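Local coordinates for methylmalonyl-CoA carboxyltransferase 5S subunit (Propionibacterium freudenreichii subsp. shermanii, PDB 1RQB), which transfers a carboxyl group from the biotin of the 1.3S subunit to pyruvate, forming oxaloacetate in a cobalt-dependent reaction, at residues K294-K306 against S473-A485. Sequence-based numbering, arbitrary orientation.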
ATOM      1  N   LYS A 294       0.152  10.874 -12.569  1.00 12.88           N
ATOM      2  CA  LYS A 294      -0.731  11.376 -11.507  1.00 12.87           C
ATOM      3  C   LYS A 294      -1.784  12.302 -12.123  1.00 15.46           C
ATOM      4  O   LYS A 294      -2.938  12.323 -11.698  1.00 16.53           O
ATOM      5  CB  LYS A 294       0.072  12.146 -10.454  1.00 12.02           C
ATOM      6  CG  LYS A 294      -0.818  12.680  -9.338  1.00 23.86           C
ATOM      7  CD  LYS A 294      -0.045  13.442  -8.275  1.00 30.65           C
ATOM      8  CE  LYS A 294      -1.000  13.947  -7.192  1.00 37.62           C
ATOM      9  NZ  LYS A 294      -1.897  12.871  -6.643  1.00 36.81           N
ATOM     10  N   ALA A 295      -1.381  13.048 -13.140  1.00 13.60           N
ATOM     11  CA  ALA A 295      -2.280  13.996 -13.814  1.00 14.81           C
ATOM     12  C   ALA A 295      -3.258  13.270 -14.740  1.00 17.86           C
ATOM     13  O   ALA A 295      -4.363  13.748 -14.989  1.00 22.30           O
ATOM     14  CB  ALA A 295      -1.445  15.004 -14.620  1.00 19.08           C
ATOM     15  N   ILE A 296      -2.874  12.098 -15.227  1.00 18.27           N
ATOM     16  CA  ILE A 296      -3.709  11.354 -16.182  1.00 18.84           C
ATOM     17  C   ILE A 296      -4.664  10.364 -15.511  1.00 18.87           C
ATOM     18  O   ILE A 296      -5.774  10.148 -15.995  1.00 15.08           O
ATOM     19  CB  ILE A 296      -2.788  10.592 -17.174  1.00 23.98           C
ATOM     20  CG1 ILE A 296      -2.302  11.565 -18.246  1.00 26.25           C
ATOM     21  CG2 ILE A 296      -3.492   9.359 -17.758  1.00 26.56           C
ATOM     22  CD1 ILE A 296      -1.249  10.995 -19.139  1.00 36.54           C
ATOM     23  N   ARG A 297      -4.278   9.785 -14.385  1.00 16.20           N
ATOM     24  CA  ARG A 297      -5.097   8.725 -13.779  1.00 12.00           C
ATOM     25  C   ARG A 297      -6.537   9.126 -13.448  1.00 12.08           C
ATOM     26  O   ARG A 297      -7.449   8.319 -13.628  1.00 12.41           O
ATOM     27  CB  ARG A 297      -4.404   8.155 -12.549  1.00 14.50           C
ATOM     28  CG  ARG A 297      -5.137   6.954 -11.971  1.00 12.59           C
ATOM     29  CD  ARG A 297      -4.342   6.326 -10.857  1.00 16.07           C
ATOM     30  NE  ARG A 297      -5.046   5.181 -10.304  1.00 14.99           N
ATOM     31  CZ  ARG A 297      -4.546   4.393  -9.360  1.00 17.31           C
ATOM     32  NH1 ARG A 297      -3.326   4.629  -8.875  1.00 14.93           N
ATOM     33  NH2 ARG A 297      -5.268   3.388  -8.888  1.00 14.40           N
ATOM     34  N   PRO A 298      -6.787  10.356 -12.956  1.00 15.10           N
ATOM     35  CA  PRO A 298      -8.185  10.695 -12.644  1.00 14.08           C
ATOM     36  C   PRO A 298      -9.186  10.526 -13.789  1.00 16.85           C
ATOM     37  O   PRO A 298     -10.374  10.306 -13.554  1.00 14.33           O
ATOM     38  CB  PRO A 298      -8.092  12.146 -12.160  1.00 19.14           C
ATOM     39  CG  PRO A 298      -6.711  12.207 -11.568  1.00 18.63           C
ATOM     40  CD  PRO A 298      -5.898  11.478 -12.616  1.00 14.04           C
ATOM     41  N   LYS A 299      -8.708  10.619 -15.028  1.00 11.96           N
ATOM     42  CA  LYS A 299      -9.582  10.484 -16.204  1.00 17.97           C
ATOM     43  C   LYS A 299     -10.101   9.053 -16.365  1.00 15.15           C
ATOM     44  O   LYS A 299     -11.058   8.819 -17.102  1.00 15.08           O
ATOM     45  CB  LYS A 299      -8.840  10.885 -17.486  1.00 14.41           C
ATOM     46  CG  LYS A 299      -8.348  12.322 -17.501  1.00 20.71           C
ATOM     47  CD  LYS A 299      -7.816  12.733 -18.877  1.00 28.15           C
ATOM     48  CE  LYS A 299      -6.691  11.842 -19.379  1.00 30.08           C
ATOM     49  NZ  LYS A 299      -6.157  12.345 -20.685  1.00 31.20           N
ATOM     50  N   TYR A 300      -9.494   8.096 -15.668  1.00 12.28           N
ATOM     51  CA  TYR A 300      -9.894   6.687 -15.799  1.00 11.81           C
ATOM     52  C   TYR A 300     -10.700   6.213 -14.588  1.00 11.52           C
ATOM     53  O   TYR A 300     -10.864   5.012 -14.384  1.00 14.91           O
ATOM     54  CB  TYR A 300      -8.638   5.815 -15.966  1.00 13.11           C
ATOM     55  CG  TYR A 300      -7.960   6.038 -17.301  1.00 11.18           C
ATOM     56  CD1 TYR A 300      -7.078   7.108 -17.501  1.00 13.60           C
ATOM     57  CD2 TYR A 300      -8.269   5.219 -18.393  1.00 12.54           C
ATOM     58  CE1 TYR A 300      -6.524   7.354 -18.765  1.00 12.99           C
ATOM     59  CE2 TYR A 300      -7.728   5.455 -19.649  1.00 14.04           C
ATOM     60  CZ  TYR A 300      -6.865   6.514 -19.833  1.00 11.17           C
ATOM     61  OH  TYR A 300      -6.348   6.732 -21.083  1.00 13.43           O
ATOM     62  N   LYS A 301     -11.250   7.144 -13.817  1.00 12.86           N
ATOM     63  CA  LYS A 301     -11.984   6.785 -12.595  1.00 16.05           C
ATOM     64  C   LYS A 301     -13.118   5.787 -12.852  1.00 17.05           C
ATOM     65  O   LYS A 301     -13.410   4.962 -11.989  1.00 16.57           O
ATOM     66  CB  LYS A 301     -12.558   8.027 -11.914  1.00 20.20           C
ATOM     67  CG  LYS A 301     -13.609   8.761 -12.718  1.00 28.55           C
ATOM     68  CD  LYS A 301     -14.173   9.920 -11.910  1.00 37.96           C
ATOM     69  CE  LYS A 301     -14.766   9.424 -10.594  1.00 42.64           C
ATOM     70  NZ  LYS A 301     -15.335  10.527  -9.762  1.00 48.47           N
ATOM     71  N   LYS A 302     -13.772   5.850 -14.009  1.00 14.82           N
ATOM     72  CA  LYS A 302     -14.893   4.935 -14.277  1.00 16.85           C
ATOM     73  C   LYS A 302     -14.424   3.482 -14.374  1.00 16.53           C
ATOM     74  O   LYS A 302     -15.249   2.569 -14.383  1.00 15.67           O
ATOM     75  CB  LYS A 302     -15.612   5.298 -15.592  1.00 18.54           C
ATOM     76  CG  LYS A 302     -16.274   6.681 -15.656  1.00 18.07           C
ATOM     77  CD  LYS A 302     -17.378   6.846 -14.605  1.00 21.59           C
ATOM     78  CE  LYS A 302     -18.081   8.202 -14.762  1.00 24.92           C
ATOM     79  NZ  LYS A 302     -19.255   8.323 -13.850  1.00 27.55           N
ATOM     80  N   PHE A 303     -13.118   3.237 -14.465  1.00 16.92           N
ATOM     81  CA  PHE A 303     -12.647   1.850 -14.603  1.00 13.07           C
ATOM     82  C   PHE A 303     -11.863   1.386 -13.372  1.00 18.49           C
ATOM     83  O   PHE A 303     -11.313   0.286 -13.376  1.00 19.22           O
ATOM     84  CB  PHE A 303     -11.735   1.705 -15.837  1.00 14.91           C
ATOM     85  CG  PHE A 303     -12.378   2.126 -17.127  1.00 13.43           C
ATOM     86  CD1 PHE A 303     -12.201   3.416 -17.619  1.00 17.49           C
ATOM     87  CD2 PHE A 303     -13.174   1.238 -17.839  1.00 16.10           C
ATOM     88  CE1 PHE A 303     -12.811   3.818 -18.808  1.00 15.95           C
ATOM     89  CE2 PHE A 303     -13.797   1.624 -19.033  1.00 15.78           C
ATOM     90  CZ  PHE A 303     -13.617   2.913 -19.519  1.00 16.24           C
ATOM     91  N   GLU A 304     -11.820   2.186 -12.308  1.00 19.01           N
ATOM     92  CA  GLU A 304     -11.046   1.832 -11.108  1.00 21.50           C
ATOM     93  C   GLU A 304     -11.766   0.800 -10.236  1.00 27.86           C
ATOM     94  O   GLU A 304     -12.984   0.642 -10.305  1.00 23.95           O
ATOM     95  CB  GLU A 304     -10.795   3.076 -10.251  1.00 24.80           C
ATOM     96  CG  GLU A 304      -9.956   4.162 -10.885  1.00 30.81           C
ATOM     97  CD  GLU A 304      -8.465   3.990 -10.618  1.00 35.15           C
ATOM     98  OE1 GLU A 304      -8.101   3.289  -9.648  1.00 35.28           O
ATOM     99  OE2 GLU A 304      -7.656   4.573 -11.370  1.00 35.40           O
ATOM    100  N   SER A 305     -10.978   0.116  -9.396  1.00 28.17           N
ATOM    101  CA  SER A 305     -11.471  -0.883  -8.436  1.00 31.38           C
ATOM    102  C   SER A 305     -11.654  -0.197  -7.081  1.00 31.60           C
ATOM    103  O   SER A 305     -11.100   0.876  -6.849  1.00 29.35           O
ATOM    104  CB  SER A 305     -10.476  -2.033  -8.284  1.00 36.34           C
ATOM    105  OG  SER A 305     -10.497  -2.870  -9.424  1.00 47.24           O
ATOM    106  N   LYS A 306     -12.379  -0.834  -6.165  1.00 33.38           N
ATOM    107  CA  LYS A 306     -12.672  -0.198  -4.873  1.00 34.40           C
ATOM    108  C   LYS A 306     -11.994  -0.872  -3.676  1.00 33.69           C
ATOM    109  O   LYS A 306     -12.291  -0.515  -2.537  1.00 36.49           O
ATOM    110  CB  LYS A 306     -14.188  -0.173  -4.665  1.00 38.93           C
ATOM    111  CG  LYS A 306     -14.920   0.657  -5.719  1.00 46.84           C
ATOM    112  CD  LYS A 306     -16.433   0.581  -5.577  1.00 51.48           C
ATOM    113  CE  LYS A 306     -16.947  -0.820  -5.858  1.00 56.37           C
ATOM    114  NZ  LYS A 306     -16.707  -1.213  -7.281  1.00 58.13           N
ATOM    115  N   SER A 473     -10.004   7.204 -27.208  1.00 20.87           N
ATOM    116  CA  SER A 473      -9.847   7.012 -25.759  1.00 21.15           C
ATOM    117  C   SER A 473     -11.237   6.825 -25.148  1.00 20.02           C
ATOM    118  O   SER A 473     -12.216   7.397 -25.623  1.00 17.41           O
ATOM    119  CB  SER A 473      -9.162   8.229 -25.134  1.00 21.92           C
ATOM    120  OG  SER A 473      -9.097   8.085 -23.729  1.00 23.97           O
ATOM    121  N   VAL A 474     -11.333   6.000 -24.116  1.00 15.43           N
ATOM    122  CA  VAL A 474     -12.633   5.795 -23.462  1.00 14.59           C
ATOM    123  C   VAL A 474     -12.597   6.463 -22.085  1.00 15.26           C
ATOM    124  O   VAL A 474     -13.497   6.280 -21.267  1.00 16.72           O
ATOM    125  CB  VAL A 474     -12.955   4.300 -23.306  1.00 16.73           C
ATOM    126  CG1 VAL A 474     -13.177   3.686 -24.674  1.00 22.22           C
ATOM    127  CG2 VAL A 474     -11.811   3.580 -22.580  1.00 16.36           C
ATOM    128  N   ALA A 475     -11.533   7.218 -21.841  1.00 15.92           N
ATOM    129  CA  ALA A 475     -11.355   7.924 -20.564  1.00 21.22           C
ATOM    130  C   ALA A 475     -12.170   9.218 -20.602  1.00 20.66           C
ATOM    131  O   ALA A 475     -12.534   9.705 -21.672  1.00 19.36           O
ATOM    132  CB  ALA A 475      -9.874   8.257 -20.351  1.00 18.87           C
ATOM    133  N   LEU A 476     -12.451   9.770 -19.432  1.00 18.44           N
ATOM    134  CA  LEU A 476     -13.189  11.038 -19.361  1.00 20.09           C
ATOM    135  C   LEU A 476     -12.304  12.134 -19.955  1.00 23.94           C
ATOM    136  O   LEU A 476     -11.078  12.052 -19.892  1.00 24.42           O
ATOM    137  CB  LEU A 476     -13.500  11.377 -17.898  1.00 20.49           C
ATOM    138  CG  LEU A 476     -14.310  10.317 -17.146  1.00 20.76           C
ATOM    139  CD1 LEU A 476     -14.357  10.660 -15.666  1.00 28.55           C
ATOM    140  CD2 LEU A 476     -15.722  10.250 -17.722  1.00 22.62           C
ATOM    141  N   THR A 477     -12.911  13.139 -20.573  1.00 26.96           N
ATOM    142  CA  THR A 477     -12.117  14.258 -21.101  1.00 31.04           C
ATOM    143  C   THR A 477     -11.949  15.260 -19.959  1.00 32.46           C
ATOM    144  O   THR A 477     -12.626  15.158 -18.937  1.00 29.55           O
ATOM    145  CB  THR A 477     -12.831  14.980 -22.259  1.00 33.84           C
ATOM    146  OG1 THR A 477     -14.067  15.528 -21.781  1.00 29.13           O
ATOM    147  CG2 THR A 477     -13.098  14.018 -23.410  1.00 33.45           C
ATOM    148  N   ASP A 478     -11.049  16.221 -20.113  1.00 38.19           N
ATOM    149  CA  ASP A 478     -10.863  17.217 -19.048  1.00 43.08           C
ATOM    150  C   ASP A 478     -12.201  17.904 -18.765  1.00 42.36           C
ATOM    151  O   ASP A 478     -12.562  18.145 -17.614  1.00 43.51           O
ATOM    152  CB  ASP A 478      -9.811  18.245 -19.461  1.00 50.40           C
ATOM    153  CG  ASP A 478      -8.436  17.628 -19.626  1.00 56.67           C
ATOM    154  OD1 ASP A 478      -7.958  16.978 -18.668  1.00 59.83           O
ATOM    155  OD2 ASP A 478      -7.833  17.787 -20.710  1.00 61.39           O
ATOM    156  N   ALA A 479     -12.939  18.196 -19.830  1.00 41.75           N
ATOM    157  CA  ALA A 479     -14.246  18.860 -19.711  1.00 40.08           C
ATOM    158  C   ALA A 479     -15.194  17.993 -18.881  1.00 40.23           C
ATOM    159  O   ALA A 479     -15.887  18.485 -17.992  1.00 41.44           O
ATOM    160  CB  ALA A 479     -14.829  19.097 -21.096  1.00 43.90           C
ATOM    161  N   GLN A 480     -15.228  16.698 -19.172  1.00 40.30           N
ATOM    162  CA  GLN A 480     -16.119  15.786 -18.440  1.00 40.56           C
ATOM    163  C   GLN A 480     -15.634  15.642 -16.996  1.00 41.80           C
ATOM    164  O   GLN A 480     -16.435  15.541 -16.068  1.00 42.33           O
ATOM    165  CB  GLN A 480     -16.139  14.408 -19.099  1.00 40.28           C
ATOM    166  CG  GLN A 480     -16.657  14.406 -20.524  1.00 38.38           C
ATOM    167  CD  GLN A 480     -16.670  13.017 -21.121  1.00 40.11           C
ATOM    168  OE1 GLN A 480     -15.623  12.389 -21.272  1.00 30.23           O
ATOM    169  NE2 GLN A 480     -17.861  12.526 -21.460  1.00 36.90           N
ATOM    170  N   LEU A 481     -14.319  15.623 -16.822  1.00 43.54           N
ATOM    171  CA  LEU A 481     -13.748  15.479 -15.476  1.00 47.89           C
ATOM    172  C   LEU A 481     -14.121  16.711 -14.648  1.00 52.09           C
ATOM    173  O   LEU A 481     -14.668  16.596 -13.552  1.00 50.04           O
ATOM    174  CB  LEU A 481     -12.227  15.331 -15.568  1.00 46.44           C
ATOM    175  CG  LEU A 481     -11.554  14.620 -14.391  1.00 46.79           C
ATOM    176  CD1 LEU A 481     -12.250  13.292 -14.127  1.00 45.98           C
ATOM    177  CD2 LEU A 481     -10.079  14.404 -14.697  1.00 45.68           C
ATOM    178  N   LYS A 482     -13.839  17.887 -15.202  1.00 56.18           N
ATOM    179  CA  LYS A 482     -14.138  19.156 -14.523  1.00 60.39           C
ATOM    180  C   LYS A 482     -15.651  19.307 -14.347  1.00 61.92           C
ATOM    181  O   LYS A 482     -16.118  19.895 -13.373  1.00 62.24           O
ATOM    182  CB  LYS A 482     -13.591  20.331 -15.339  1.00 61.04           C
ATOM    183  CG  LYS A 482     -13.840  21.690 -14.695  1.00 61.29           C
ATOM    184  CD  LYS A 482     -13.288  22.841 -15.534  1.00 62.87           C
ATOM    185  CE  LYS A 482     -13.580  24.183 -14.861  1.00 62.68           C
ATOM    186  NZ  LYS A 482     -13.069  25.351 -15.637  1.00 63.26           N
ATOM    187  N   ALA A 483     -16.413  18.765 -15.291  1.00 65.68           N
ATOM    188  CA  ALA A 483     -17.880  18.860 -15.248  1.00 68.89           C
ATOM    189  C   ALA A 483     -18.433  18.001 -14.107  1.00 70.77           C
ATOM    190  O   ALA A 483     -19.540  18.235 -13.626  1.00 71.46           O
ATOM    191  CB  ALA A 483     -18.469  18.402 -16.575  1.00 69.14           C
ATOM    192  N   GLU A 484     -17.662  17.010 -13.678  1.00 74.10           N
ATOM    193  CA  GLU A 484     -18.106  16.112 -12.602  1.00 76.24           C
ATOM    194  C   GLU A 484     -17.786  16.735 -11.241  1.00 78.39           C
ATOM    195  O   GLU A 484     -18.325  16.319 -10.217  1.00 77.90           O
ATOM    196  CB  GLU A 484     -17.416  14.751 -12.743  1.00 76.36           C
ATOM    197  CG  GLU A 484     -17.840  13.712 -11.719  1.00 74.23           C
ATOM    198  CD  GLU A 484     -17.274  12.336 -12.021  1.00 74.14           C
ATOM    199  OE1 GLU A 484     -16.029  12.193 -12.050  1.00 75.82           O
ATOM    200  OE2 GLU A 484     -18.077  11.400 -12.230  1.00 75.26           O
ATOM    201  N   ALA A 485     -16.913  17.738 -11.239  1.00 79.13           N
ATOM    202  CA  ALA A 485     -16.527  18.416  -9.993  1.00 80.82           C
ATOM    203  C   ALA A 485     -17.190  19.793  -9.929  1.00 81.61           C
ATOM    204  O   ALA A 485     -18.094  20.058 -10.751  1.00 82.31           O
ATOM    205  CB  ALA A 485     -15.012  18.554  -9.922  1.00 79.67           C
TER
HETATM  206  O   HOH W   1      -9.180  12.117 -22.045  1.00 42.14           O
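Ala475 sets its methyl group over one face of the Tyr300 ring, a CH-pi contact with Ala475 CB 3.6 Å from the ring centroid and displaced toward the rim, nearest CZ. Tyr300 leaves its backbone turned away from 473-485, but with CG anti to the carbonyl carbon (chi1 -69°) the ring's far end comes back under that methyl. Its hydroxyl is engaged by Asp48 and the backbone N of Ala45, and its side chain lies about 7 Å from that of His36, a residue of the substrate site. With an alanine at Tyr300 the ring and hydroxyl go, which is likely to leave a gap under the Ala475 methyl and Asp48 and Ala45 N without their phenol partner. Leu476 N donates to Lys299 O (2.9 Å, 160° at the hydrogen), joining the backbones of the 3-10 segment and the loop. Val474 O lies in plane at the edge of the Phe303 ring, 3.5 Å from Phe303 CE1, and Val474 CG2 is 3.6 Å from Phe303 CZ. From helix 478-484, Leu481 lays its two methyls against Pro298 and Lys299, Leu481 CD2 reaching Pro298 CB and Lys299 CG, each at 3.9 Å. The Lys299 chain crosses Leu481 at about a right angle and bends at chi3 (-57°), its amine pairing with Asp48. Lys301 packs CG on Leu476 CD1; it and Glu484 run in from opposite directions, Lys301 NZ sitting well above the carboxylate plane, 2.9 Å from Glu484 OE1. Lys302 adds a long salt bridge to Glu484 OE2. Apolar packing and one backbone bond thus join the C-terminal end of the modelled chain, part of the conserved carboxylase region, to 3-10 segment 297-303 beside the TIM barrel, while the exposed lysine–glutamate network, its glutamate poorly ordered, is probably mobile and partly screened by water.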